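Local coordinates for nucleoplasmin-like protein (Drosophila melanogaster, PDB 1NLQ), which binds core histones and functions in the ATP-facilitated assembly of approximately regularly spaced nucleosomal arrays, at residues 37-42 with 65-70; 47-52 with 95-100; 31-36 with 78-83. All blocks are in the same frame, centred on the assembly; numbering follows the deposited sequence.

Contact 1 (37-42 with 65-70); sequences ILLGAE and AVLKAG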
loop_
_atom_site.group_PDB
_atom_site.type_symbol
_atom_site.label_atom_id
_atom_site.label_comp_id
_atom_site.label_asym_id
_atom_site.label_seq_id
_atom_site.Cartn_x
_atom_site.Cartn_y
_atom_site.Cartn_z
ATOM N N ILE A 37 -4.959 7.877 -5.264
ATOM C CA ILE A 37 -5.555 8.421 -6.479
ATOM C C ILE A 37 -6.539 7.328 -6.849
ATOM O O ILE A 37 -6.155 6.201 -7.155
ATOM C CB ILE A 37 -4.511 8.660 -7.587
ATOM C CG1 ILE A 37 -3.499 9.703 -7.100
ATOM C CG2 ILE A 37 -5.200 9.187 -8.842
ATOM C CD1 ILE A 37 -2.427 10.086 -8.112
ATOM N N LEU A 38 -7.814 7.687 -6.802
ATOM C CA LEU A 38 -8.909 6.758 -7.005
ATOM C C LEU A 38 -9.798 7.064 -8.199
ATOM O O LEU A 38 -10.151 8.219 -8.434
ATOM C CB LEU A 38 -9.734 6.765 -5.716
ATOM C CG LEU A 38 -11.020 5.965 -5.537
ATOM C CD1 LEU A 38 -10.740 4.467 -5.557
ATOM C CD2 LEU A 38 -11.632 6.374 -4.204
ATOM N N LEU A 39 -10.158 6.017 -8.941
ATOM C CA LEU A 39 -11.010 6.154 -10.116
ATOM C C LEU A 39 -12.486 6.081 -9.709
ATOM O O LEU A 39 -12.901 5.164 -9.011
ATOM C CB LEU A 39 -10.692 5.041 -11.115
ATOM C CG LEU A 39 -11.453 5.089 -12.449
ATOM C CD1 LEU A 39 -11.025 6.313 -13.244
ATOM C CD2 LEU A 39 -11.168 3.820 -13.241
ATOM N N GLY A 40 -13.273 7.054 -10.156
ATOM C CA GLY A 40 -14.689 7.072 -9.818
ATOM C C GLY A 40 -15.480 5.899 -10.367
ATOM O O GLY A 40 -15.147 5.345 -11.414
ATOM N N ALA A 41 -16.546 5.536 -9.661
ATOM C CA ALA A 41 -17.402 4.422 -10.057
ATOM C C ALA A 41 -18.018 4.584 -11.450
ATOM O O ALA A 41 -18.281 3.600 -12.131
ATOM C CB ALA A 41 -18.511 4.231 -9.014
ATOM N N GLU A 42 -18.235 5.825 -11.871
ATOM C CA GLU A 42 -18.829 6.100 -13.180
ATOM C C GLU A 42 -17.847 6.008 -14.343
ATOM O O GLU A 42 -18.259 6.096 -15.504
ATOM C CB GLU A 42 -19.450 7.497 -13.190
ATOM C CG GLU A 42 -20.297 7.815 -11.983
ATOM C CD GLU A 42 -21.651 7.176 -12.041
ATOM O OE1 GLU A 42 -21.723 5.928 -12.142
ATOM O OE2 GLU A 42 -22.653 7.924 -11.996
ATOM N N ALA A 65 -0.331 8.231 -11.985
ATOM C CA ALA A 65 -1.434 7.293 -11.854
ATOM C C ALA A 65 -1.937 6.833 -13.220
ATOM O O ALA A 65 -2.118 7.639 -14.128
ATOM C CB ALA A 65 -2.587 7.945 -11.070
ATOM N N VAL A 66 -2.124 5.529 -13.364
ATOM C CA VAL A 66 -2.678 4.939 -14.578
ATOM C C VAL A 66 -3.766 4.040 -14.012
ATOM O O VAL A 66 -3.466 3.049 -13.344
ATOM C CB VAL A 66 -1.653 4.081 -15.348
ATOM C CG1 VAL A 66 -2.353 3.366 -16.522
ATOM C CG2 VAL A 66 -0.539 4.960 -15.880
ATOM N N LEU A 67 -5.023 4.404 -14.252
ATOM C CA LEU A 67 -6.161 3.652 -13.739
ATOM C C LEU A 67 -7.063 3.185 -14.878
ATOM O O LEU A 67 -7.062 3.759 -15.966
ATOM C CB LEU A 67 -6.979 4.531 -12.791
ATOM C CG LEU A 67 -6.223 5.249 -11.666
ATOM C CD1 LEU A 67 -7.126 6.285 -11.028
ATOM C CD2 LEU A 67 -5.734 4.244 -10.638
ATOM N N LYS A 68 -7.828 2.129 -14.622
ATOM C CA LYS A 68 -8.753 1.609 -15.623
ATOM C C LYS A 68 -9.778 0.699 -14.964
ATOM O O LYS A 68 -9.421 -0.286 -14.322
ATOM C CB LYS A 68 -7.996 0.844 -16.716
ATOM C CG LYS A 68 -8.913 0.362 -17.851
ATOM C CD LYS A 68 -8.153 -0.148 -19.075
ATOM C CE LYS A 68 -7.356 -1.402 -18.785
ATOM N NZ LYS A 68 -6.900 -2.055 -20.057
ATOM N N ALA A 69 -11.052 1.051 -15.110
ATOM C CA ALA A 69 -12.136 0.257 -14.542
ATOM C C ALA A 69 -12.008 -1.177 -15.051
ATOM O O ALA A 69 -11.918 -1.409 -16.255
ATOM C CB ALA A 69 -13.483 0.848 -14.956
ATOM N N GLY A 70 -11.999 -2.133 -14.130
ATOM C CA GLY A 70 -11.860 -3.527 -14.514
ATOM C C GLY A 70 -10.461 -4.060 -14.261
ATOM O O GLY A 70 -10.255 -5.277 -14.184
#
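Leu39 and Leu67 meet where the two sheets of the nucleoplasmin core face each other, and with Ile37 and Ala65 they show two sheets packed here through apolar side chains. The strand segments 37-39 and 65-68 run in nearly the same direction, their axes 7.6 Å apart and inclined by 21°. Packing is tight around the CD1 methyl of Leu67, which lies 3.8 Å from Leu39 CB and also rests against the peptide between Leu38 and Leu39. With its CG turned anti to its own carbonyl carbon (chi1 -51°), the Leu67 side chain crosses that of Ile37 at about a right angle. Ile37 in turn straddles the small methyl of Ala65: its CG2 and CD1 branches each come within 3.7 Å of Ala65 CB. Farther along, Leu39 reaches over the opposite backbone, with CD2 3.3 Å from the amide N of Ala69 and 4.1 Å from Ala69 CB. Past this close approach the contact fades: Lys68, inferred to take part in the interaction between pentamers, directs its CB away, and Gly70 is exposed. The buried part is completed by neighbouring strands: Val97 of strand 97-104 packs on Ile37, Leu39 and Leu67, Val75 of strand 74-82 touches Ile37, Ala65 and Leu67, and Val51 and Asn49 of strand 48-55 reach Ala65 and Leu39.

Contact 2 (47-52 with 95-100); sequences EFNVVE and GPVYIH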
loop_
_atom_site.group_PDB
_atom_site.type_symbol
_atom_site.label_atom_id
_atom_site.label_comp_id
_atom_site.label_asym_id
_atom_site.label_seq_id
_atom_site.Cartn_x
_atom_site.Cartn_y
_atom_site.Cartn_z
ATOM N N GLU A 47 -11.454 2.055 -19.952
ATOM C CA GLU A 47 -10.883 3.301 -20.423
ATOM C C GLU A 47 -9.745 3.742 -19.516
ATOM O O GLU A 47 -9.927 3.938 -18.314
ATOM C CB GLU A 47 -11.937 4.396 -20.461
ATOM C CG GLU A 47 -11.357 5.775 -20.619
ATOM C CD GLU A 47 -12.408 6.836 -20.467
ATOM O OE1 GLU A 47 -13.238 6.950 -21.391
ATOM O OE2 GLU A 47 -12.404 7.540 -19.426
ATOM N N PHE A 48 -8.566 3.900 -20.099
ATOM C CA PHE A 48 -7.422 4.334 -19.323
ATOM C C PHE A 48 -7.583 5.770 -18.875
ATOM O O PHE A 48 -7.965 6.642 -19.655
ATOM C CB PHE A 48 -6.135 4.200 -20.135
ATOM C CG PHE A 48 -5.528 2.836 -20.081
ATOM C CD1 PHE A 48 -5.450 2.046 -21.223
ATOM C CD2 PHE A 48 -5.034 2.331 -18.881
ATOM C CE1 PHE A 48 -4.890 0.773 -21.171
ATOM C CE2 PHE A 48 -4.469 1.051 -18.819
ATOM C CZ PHE A 48 -4.396 0.273 -19.962
ATOM N N ASN A 49 -7.296 6.001 -17.601
ATOM C CA ASN A 49 -7.356 7.329 -17.015
ATOM C C ASN A 49 -5.966 7.563 -16.464
ATOM O O ASN A 49 -5.499 6.815 -15.610
ATOM C CB ASN A 49 -8.403 7.381 -15.904
ATOM C CG ASN A 49 -9.785 7.716 -16.431
ATOM O OD1 ASN A 49 -10.238 8.856 -16.327
ATOM N ND2 ASN A 49 -10.451 6.730 -17.014
ATOM N N VAL A 50 -5.306 8.599 -16.965
ATOM C CA VAL A 50 -3.945 8.903 -16.559
ATOM C C VAL A 50 -3.812 10.300 -15.981
ATOM O O VAL A 50 -4.240 11.277 -16.595
ATOM C CB VAL A 50 -2.982 8.768 -17.769
ATOM C CG1 VAL A 50 -1.548 9.057 -17.349
ATOM C CG2 VAL A 50 -3.103 7.370 -18.350
ATOM N N VAL A 51 -3.222 10.378 -14.794
ATOM C CA VAL A 51 -2.998 11.649 -14.119
ATOM C C VAL A 51 -1.510 11.944 -14.205
ATOM O O VAL A 51 -0.683 11.099 -13.885
ATOM C CB VAL A 51 -3.406 11.591 -12.632
ATOM C CG1 VAL A 51 -3.092 12.914 -11.947
ATOM C CG2 VAL A 51 -4.885 11.273 -12.509
ATOM N N GLU A 52 -1.175 13.139 -14.660
ATOM C CA GLU A 52 0.215 13.534 -14.788
ATOM C C GLU A 52 0.504 14.623 -13.776
ATOM O O GLU A 52 -0.310 15.525 -13.584
ATOM C CB GLU A 52 0.470 14.071 -16.190
ATOM C CG GLU A 52 1.874 14.596 -16.393
ATOM C CD GLU A 52 1.957 15.528 -17.573
ATOM O OE1 GLU A 52 1.839 15.063 -18.725
ATOM O OE2 GLU A 52 2.131 16.739 -17.334
ATOM N N GLY A 95 -12.418 10.479 -16.429
ATOM C CA GLY A 95 -12.633 10.418 -14.998
ATOM C C GLY A 95 -14.058 10.055 -14.613
ATOM O O GLY A 95 -14.757 9.390 -15.368
ATOM N N PRO A 96 -14.522 10.494 -13.434
ATOM C CA PRO A 96 -13.733 11.301 -12.503
ATOM C C PRO A 96 -12.617 10.542 -11.793
ATOM O O PRO A 96 -12.649 9.318 -11.673
ATOM C CB PRO A 96 -14.784 11.834 -11.529
ATOM C CG PRO A 96 -15.811 10.752 -11.517
ATOM C CD PRO A 96 -15.903 10.308 -12.946
ATOM N N VAL A 97 -11.614 11.297 -11.357
ATOM C CA VAL A 97 -10.491 10.747 -10.619
ATOM C C VAL A 97 -10.322 11.615 -9.373
ATOM O O VAL A 97 -10.352 12.846 -9.452
ATOM C CB VAL A 97 -9.189 10.776 -11.450
ATOM C CG1 VAL A 97 -8.015 10.301 -10.598
ATOM C CG2 VAL A 97 -9.345 9.884 -12.667
ATOM N N TYR A 98 -10.167 10.976 -8.221
ATOM C CA TYR A 98 -10.009 11.707 -6.977
ATOM C C TYR A 98 -8.572 11.594 -6.466
ATOM O O TYR A 98 -7.973 10.521 -6.503
ATOM C CB TYR A 98 -10.979 11.159 -5.922
ATOM C CG TYR A 98 -12.366 10.878 -6.452
ATOM C CD1 TYR A 98 -12.829 9.566 -6.586
ATOM C CD2 TYR A 98 -13.219 11.920 -6.825
ATOM C CE1 TYR A 98 -14.105 9.300 -7.074
ATOM C CE2 TYR A 98 -14.499 11.655 -7.317
ATOM C CZ TYR A 98 -14.928 10.350 -7.438
ATOM O OH TYR A 98 -16.187 10.092 -7.942
ATOM N N ILE A 99 -8.023 12.708 -5.999
ATOM C CA ILE A 99 -6.664 12.721 -5.465
ATOM C C ILE A 99 -6.761 13.038 -3.976
ATOM O O ILE A 99 -7.322 14.071 -3.594
ATOM C CB ILE A 99 -5.797 13.787 -6.176
ATOM C CG1 ILE A 99 -5.708 13.464 -7.670
ATOM C CG2 ILE A 99 -4.403 13.812 -5.577
ATOM C CD1 ILE A 99 -4.993 14.524 -8.496
ATOM N N HIS A 100 -6.236 12.144 -3.140
ATOM C CA HIS A 100 -6.284 12.317 -1.690
ATOM C C HIS A 100 -4.905 12.387 -1.046
ATOM O O HIS A 100 -3.972 11.709 -1.471
ATOM C CB HIS A 100 -7.042 11.159 -1.041
ATOM C CG HIS A 100 -8.385 10.892 -1.641
ATOM N ND1 HIS A 100 -8.714 9.680 -2.206
ATOM C CD2 HIS A 100 -9.490 11.669 -1.748
ATOM C CE1 HIS A 100 -9.962 9.720 -2.637
ATOM N NE2 HIS A 100 -10.455 10.916 -2.371
#
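Val51, Asn49 and Val97 contribute most of the surface buried here, and they divide the work between a polar end and an apolar end. Strands 48-52 and 97-100 belong to the two facing sheets of the sandwich; their axes stay 9.4 Å apart, so side chains must bridge the gap. Val51 and Val97 pass alongside one another, pointing opposite ways, CG2 of Val51 lying 3.8 Å from CG1 of Val97. Beyond them Val51 CG1 touches Ile99 CD1 more loosely, at 4.3 Å. The other methyl of Val97, CG2, lies 3.9 Å from the carboxamide oxygen OD1 of Asn49. That oxygen accepts the backbone N-H of Gly95 at 2.7 Å, the donor lying in the carbonyl plane although the N-H...O angle is a bent 133°. The far end of the same amide is also held. Asn49 ND2 donates to Glu47 O at 3.1 Å; this oxygen lies near the Asn49 amide plane, but ND2 sits above the carbonyl plane of Glu47. ND2 also donates to the anti lone pair of Glu47 OE2, tilted from the amide plane, at 3.2 Å. Glu47 OE2 further accepts from Ser94 N and forms a salt bridge with Lys44, whose NZ also reaches Gly95 O. Bonds at both ends fix the rotation of a buried amide, and Asn49 thereby ties the loop before strand 97-104 to the opposite sheet; the nearby lysine probably stabilises the negative charge of Glu47.

Contact 3 (31-36 with 78-83); sequences KLVIKQ and DVEFYE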
loop_
_atom_site.group_PDB
_atom_site.type_symbol
_atom_site.label_atom_id
_atom_site.label_comp_id
_atom_site.label_asym_id
_atom_site.label_seq_id
_atom_site.Cartn_x
_atom_site.Cartn_y
_atom_site.Cartn_z
ATOM N N LYS A 31 4.488 20.969 2.527
ATOM C CA LYS A 31 4.635 19.746 1.753
ATOM C C LYS A 31 3.283 19.128 1.452
ATOM O O LYS A 31 2.400 19.104 2.304
ATOM C CB LYS A 31 5.482 18.723 2.520
ATOM C CG LYS A 31 5.639 17.379 1.809
ATOM C CD LYS A 31 6.277 16.311 2.697
ATOM C CE LYS A 31 7.653 16.733 3.193
ATOM N NZ LYS A 31 8.363 15.627 3.905
ATOM N N LEU A 32 3.133 18.632 0.233
ATOM C CA LEU A 32 1.903 17.973 -0.178
ATOM C C LEU A 32 2.213 16.492 -0.309
ATOM O O LEU A 32 3.102 16.100 -1.067
ATOM C CB LEU A 32 1.428 18.509 -1.525
ATOM C CG LEU A 32 0.165 17.842 -2.075
ATOM C CD1 LEU A 32 -1.016 18.094 -1.142
ATOM C CD2 LEU A 32 -0.126 18.392 -3.452
ATOM N N VAL A 33 1.498 15.662 0.440
ATOM C CA VAL A 33 1.717 14.229 0.380
ATOM C C VAL A 33 0.515 13.617 -0.315
ATOM O O VAL A 33 -0.611 13.809 0.123
ATOM C CB VAL A 33 1.834 13.609 1.786
ATOM C CG1 VAL A 33 2.133 12.115 1.669
ATOM C CG2 VAL A 33 2.926 14.316 2.582
ATOM N N ILE A 34 0.751 12.904 -1.406
ATOM C CA ILE A 34 -0.355 12.279 -2.121
ATOM C C ILE A 34 -0.419 10.815 -1.731
ATOM O O ILE A 34 0.476 10.037 -2.055
ATOM C CB ILE A 34 -0.182 12.412 -3.642
ATOM C CG1 ILE A 34 -0.203 13.891 -4.039
ATOM C CG2 ILE A 34 -1.290 11.664 -4.354
ATOM C CD1 ILE A 34 -1.413 14.666 -3.524
ATOM N N LYS A 35 -1.490 10.452 -1.027
ATOM C CA LYS A 35 -1.670 9.095 -0.534
ATOM C C LYS A 35 -2.424 8.150 -1.443
ATOM O O LYS A 35 -2.075 6.980 -1.542
ATOM C CB LYS A 35 -2.382 9.127 0.819
ATOM C CG LYS A 35 -1.581 9.751 1.948
ATOM C CD LYS A 35 -0.376 8.894 2.272
ATOM C CE LYS A 35 0.303 9.321 3.565
ATOM N NZ LYS A 35 1.387 8.365 3.940
ATOM N N GLN A 36 -3.464 8.654 -2.089
ATOM C CA GLN A 36 -4.294 7.818 -2.941
ATOM C C GLN A 36 -4.887 8.568 -4.129
ATOM O O GLN A 36 -5.232 9.743 -4.034
ATOM C CB GLN A 36 -5.418 7.208 -2.076
ATOM C CG GLN A 36 -6.501 6.449 -2.826
ATOM C CD GLN A 36 -7.604 5.926 -1.904
ATOM O OE1 GLN A 36 -7.601 4.762 -1.515
ATOM N NE2 GLN A 36 -8.546 6.795 -1.548
ATOM N N ASP A 78 1.956 7.668 -2.343
ATOM C CA ASP A 78 2.620 8.034 -1.099
ATOM C C ASP A 78 3.847 8.861 -1.446
ATOM O O ASP A 78 4.918 8.693 -0.868
ATOM C CB ASP A 78 3.031 6.804 -0.275
ATOM C CG ASP A 78 3.473 7.177 1.141
ATOM O OD1 ASP A 78 3.023 8.233 1.637
ATOM O OD2 ASP A 78 4.262 6.427 1.765
ATOM N N VAL A 79 3.681 9.753 -2.417
ATOM C CA VAL A 79 4.772 10.615 -2.833
ATOM C C VAL A 79 4.591 11.990 -2.227
ATOM O O VAL A 79 3.500 12.350 -1.794
ATOM C CB VAL A 79 4.833 10.751 -4.365
ATOM C CG1 VAL A 79 5.121 9.407 -4.985
ATOM C CG2 VAL A 79 3.526 11.315 -4.899
ATOM N N GLU A 80 5.672 12.757 -2.172
ATOM C CA GLU A 80 5.588 14.095 -1.623
ATOM C C GLU A 80 6.237 15.159 -2.477
ATOM O O GLU A 80 7.176 14.899 -3.229
ATOM C CB GLU A 80 6.175 14.142 -0.217
ATOM C CG GLU A 80 7.517 13.493 -0.048
ATOM C CD GLU A 80 8.022 13.660 1.371
ATOM O OE1 GLU A 80 7.288 13.278 2.312
ATOM O OE2 GLU A 80 9.142 14.178 1.548
ATOM N N PHE A 81 5.703 16.364 -2.351
ATOM C CA PHE A 81 6.184 17.523 -3.079
ATOM C C PHE A 81 6.449 18.586 -2.025
ATOM O O PHE A 81 5.551 19.004 -1.297
ATOM C CB PHE A 81 5.119 17.977 -4.070
ATOM C CG PHE A 81 4.670 16.887 -5.004
ATOM C CD1 PHE A 81 3.502 16.167 -4.758
ATOM C CD2 PHE A 81 5.450 16.539 -6.099
ATOM C CE1 PHE A 81 3.124 15.114 -5.592
ATOM C CE2 PHE A 81 5.084 15.493 -6.938
ATOM C CZ PHE A 81 3.919 14.774 -6.686
ATOM N N TYR A 82 7.700 19.016 -1.950
ATOM C CA TYR A 82 8.122 19.980 -0.949
ATOM C C TYR A 82 8.298 21.379 -1.520
ATOM O O TYR A 82 8.909 21.556 -2.570
ATOM C CB TYR A 82 9.437 19.489 -0.348
ATOM C CG TYR A 82 10.056 20.364 0.716
ATOM C CD1 TYR A 82 9.585 20.347 2.027
ATOM C CD2 TYR A 82 11.158 21.162 0.422
ATOM C CE1 TYR A 82 10.205 21.101 3.023
ATOM C CE2 TYR A 82 11.783 21.914 1.404
ATOM C CZ TYR A 82 11.303 21.878 2.704
ATOM O OH TYR A 82 11.945 22.610 3.677
ATOM N N GLU A 83 7.743 22.362 -0.823
ATOM C CA GLU A 83 7.859 23.761 -1.230
ATOM C C GLU A 83 7.914 23.942 -2.732
ATOM O O GLU A 83 8.914 24.426 -3.274
ATOM C CB GLU A 83 9.119 24.376 -0.613
ATOM C CG GLU A 83 9.061 24.508 0.888
ATOM C CD GLU A 83 10.329 25.082 1.470
ATOM O OE1 GLU A 83 10.315 25.438 2.661
ATOM O OE2 GLU A 83 11.338 25.172 0.743
#
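Lys35 NZ and Asp78 OD1 form a 2.8 Å salt bridge at one end of an antiparallel β-ladder, and Lys31 with Glu80 forms another near its far end. The ammonium of Lys35 meets Asp78 OD1 from above the carboxylate plane; it also pairs with Asp78 of a neighbouring subunit, so charges link successive subunits. The Lys31 chain kinks at chi3 (-59°), which turns NZ toward both carboxylate oxygens of Glu80, 2.9 Å from OE2, with weak hydrogen bonds; the same ammonium group has a salt bridge to Glu4 of another subunit. Between these ends the backbones pair regularly: Leu32 and Phe81 exchange two hydrogen bonds, and Ile34 N donates to Val79 O at 2.8 Å. The ladder ends in a G1 β-bulge, where Asp78 and Val79 both face Ile34 and their amides make weak bonds to its carbonyl oxygen. On the face carrying Leu32, Ile34, Val79 and Phe81 the packing is apolar. Phe81 also meets the ring of Phe6 from a neighbouring subunit. Ile34 CB lies 4.1 Å from Val79 CG2, and Ile34 CG1 approaches the edge of the Phe81 ring, in the ring plane, 3.9 Å from CE1.

How the contacts relate
Contacts 1 and 2 join the two facing sheets of the sandwich, whereas contact 3 pairs two neighbouring strands within one of them. The centres of contacts 1 and 2 are about 6 Å apart, and Ile37 CG2 packs 3.5 Å from Val97 CG1, merging them into one core. Contact 3 lies on the other side of the chain's centre, about 20 Å from contact 1 and about 17 Å from contact 2 between centres, yet it shares strand 31-39 with contact 1. Contact 1 holds Lys68, one of the residues inferred to act between pentamers; in contact 2 the Asn49 side chain is about 11 Å from the bound magnesium ion. All three touch neighbouring subunits of the ring.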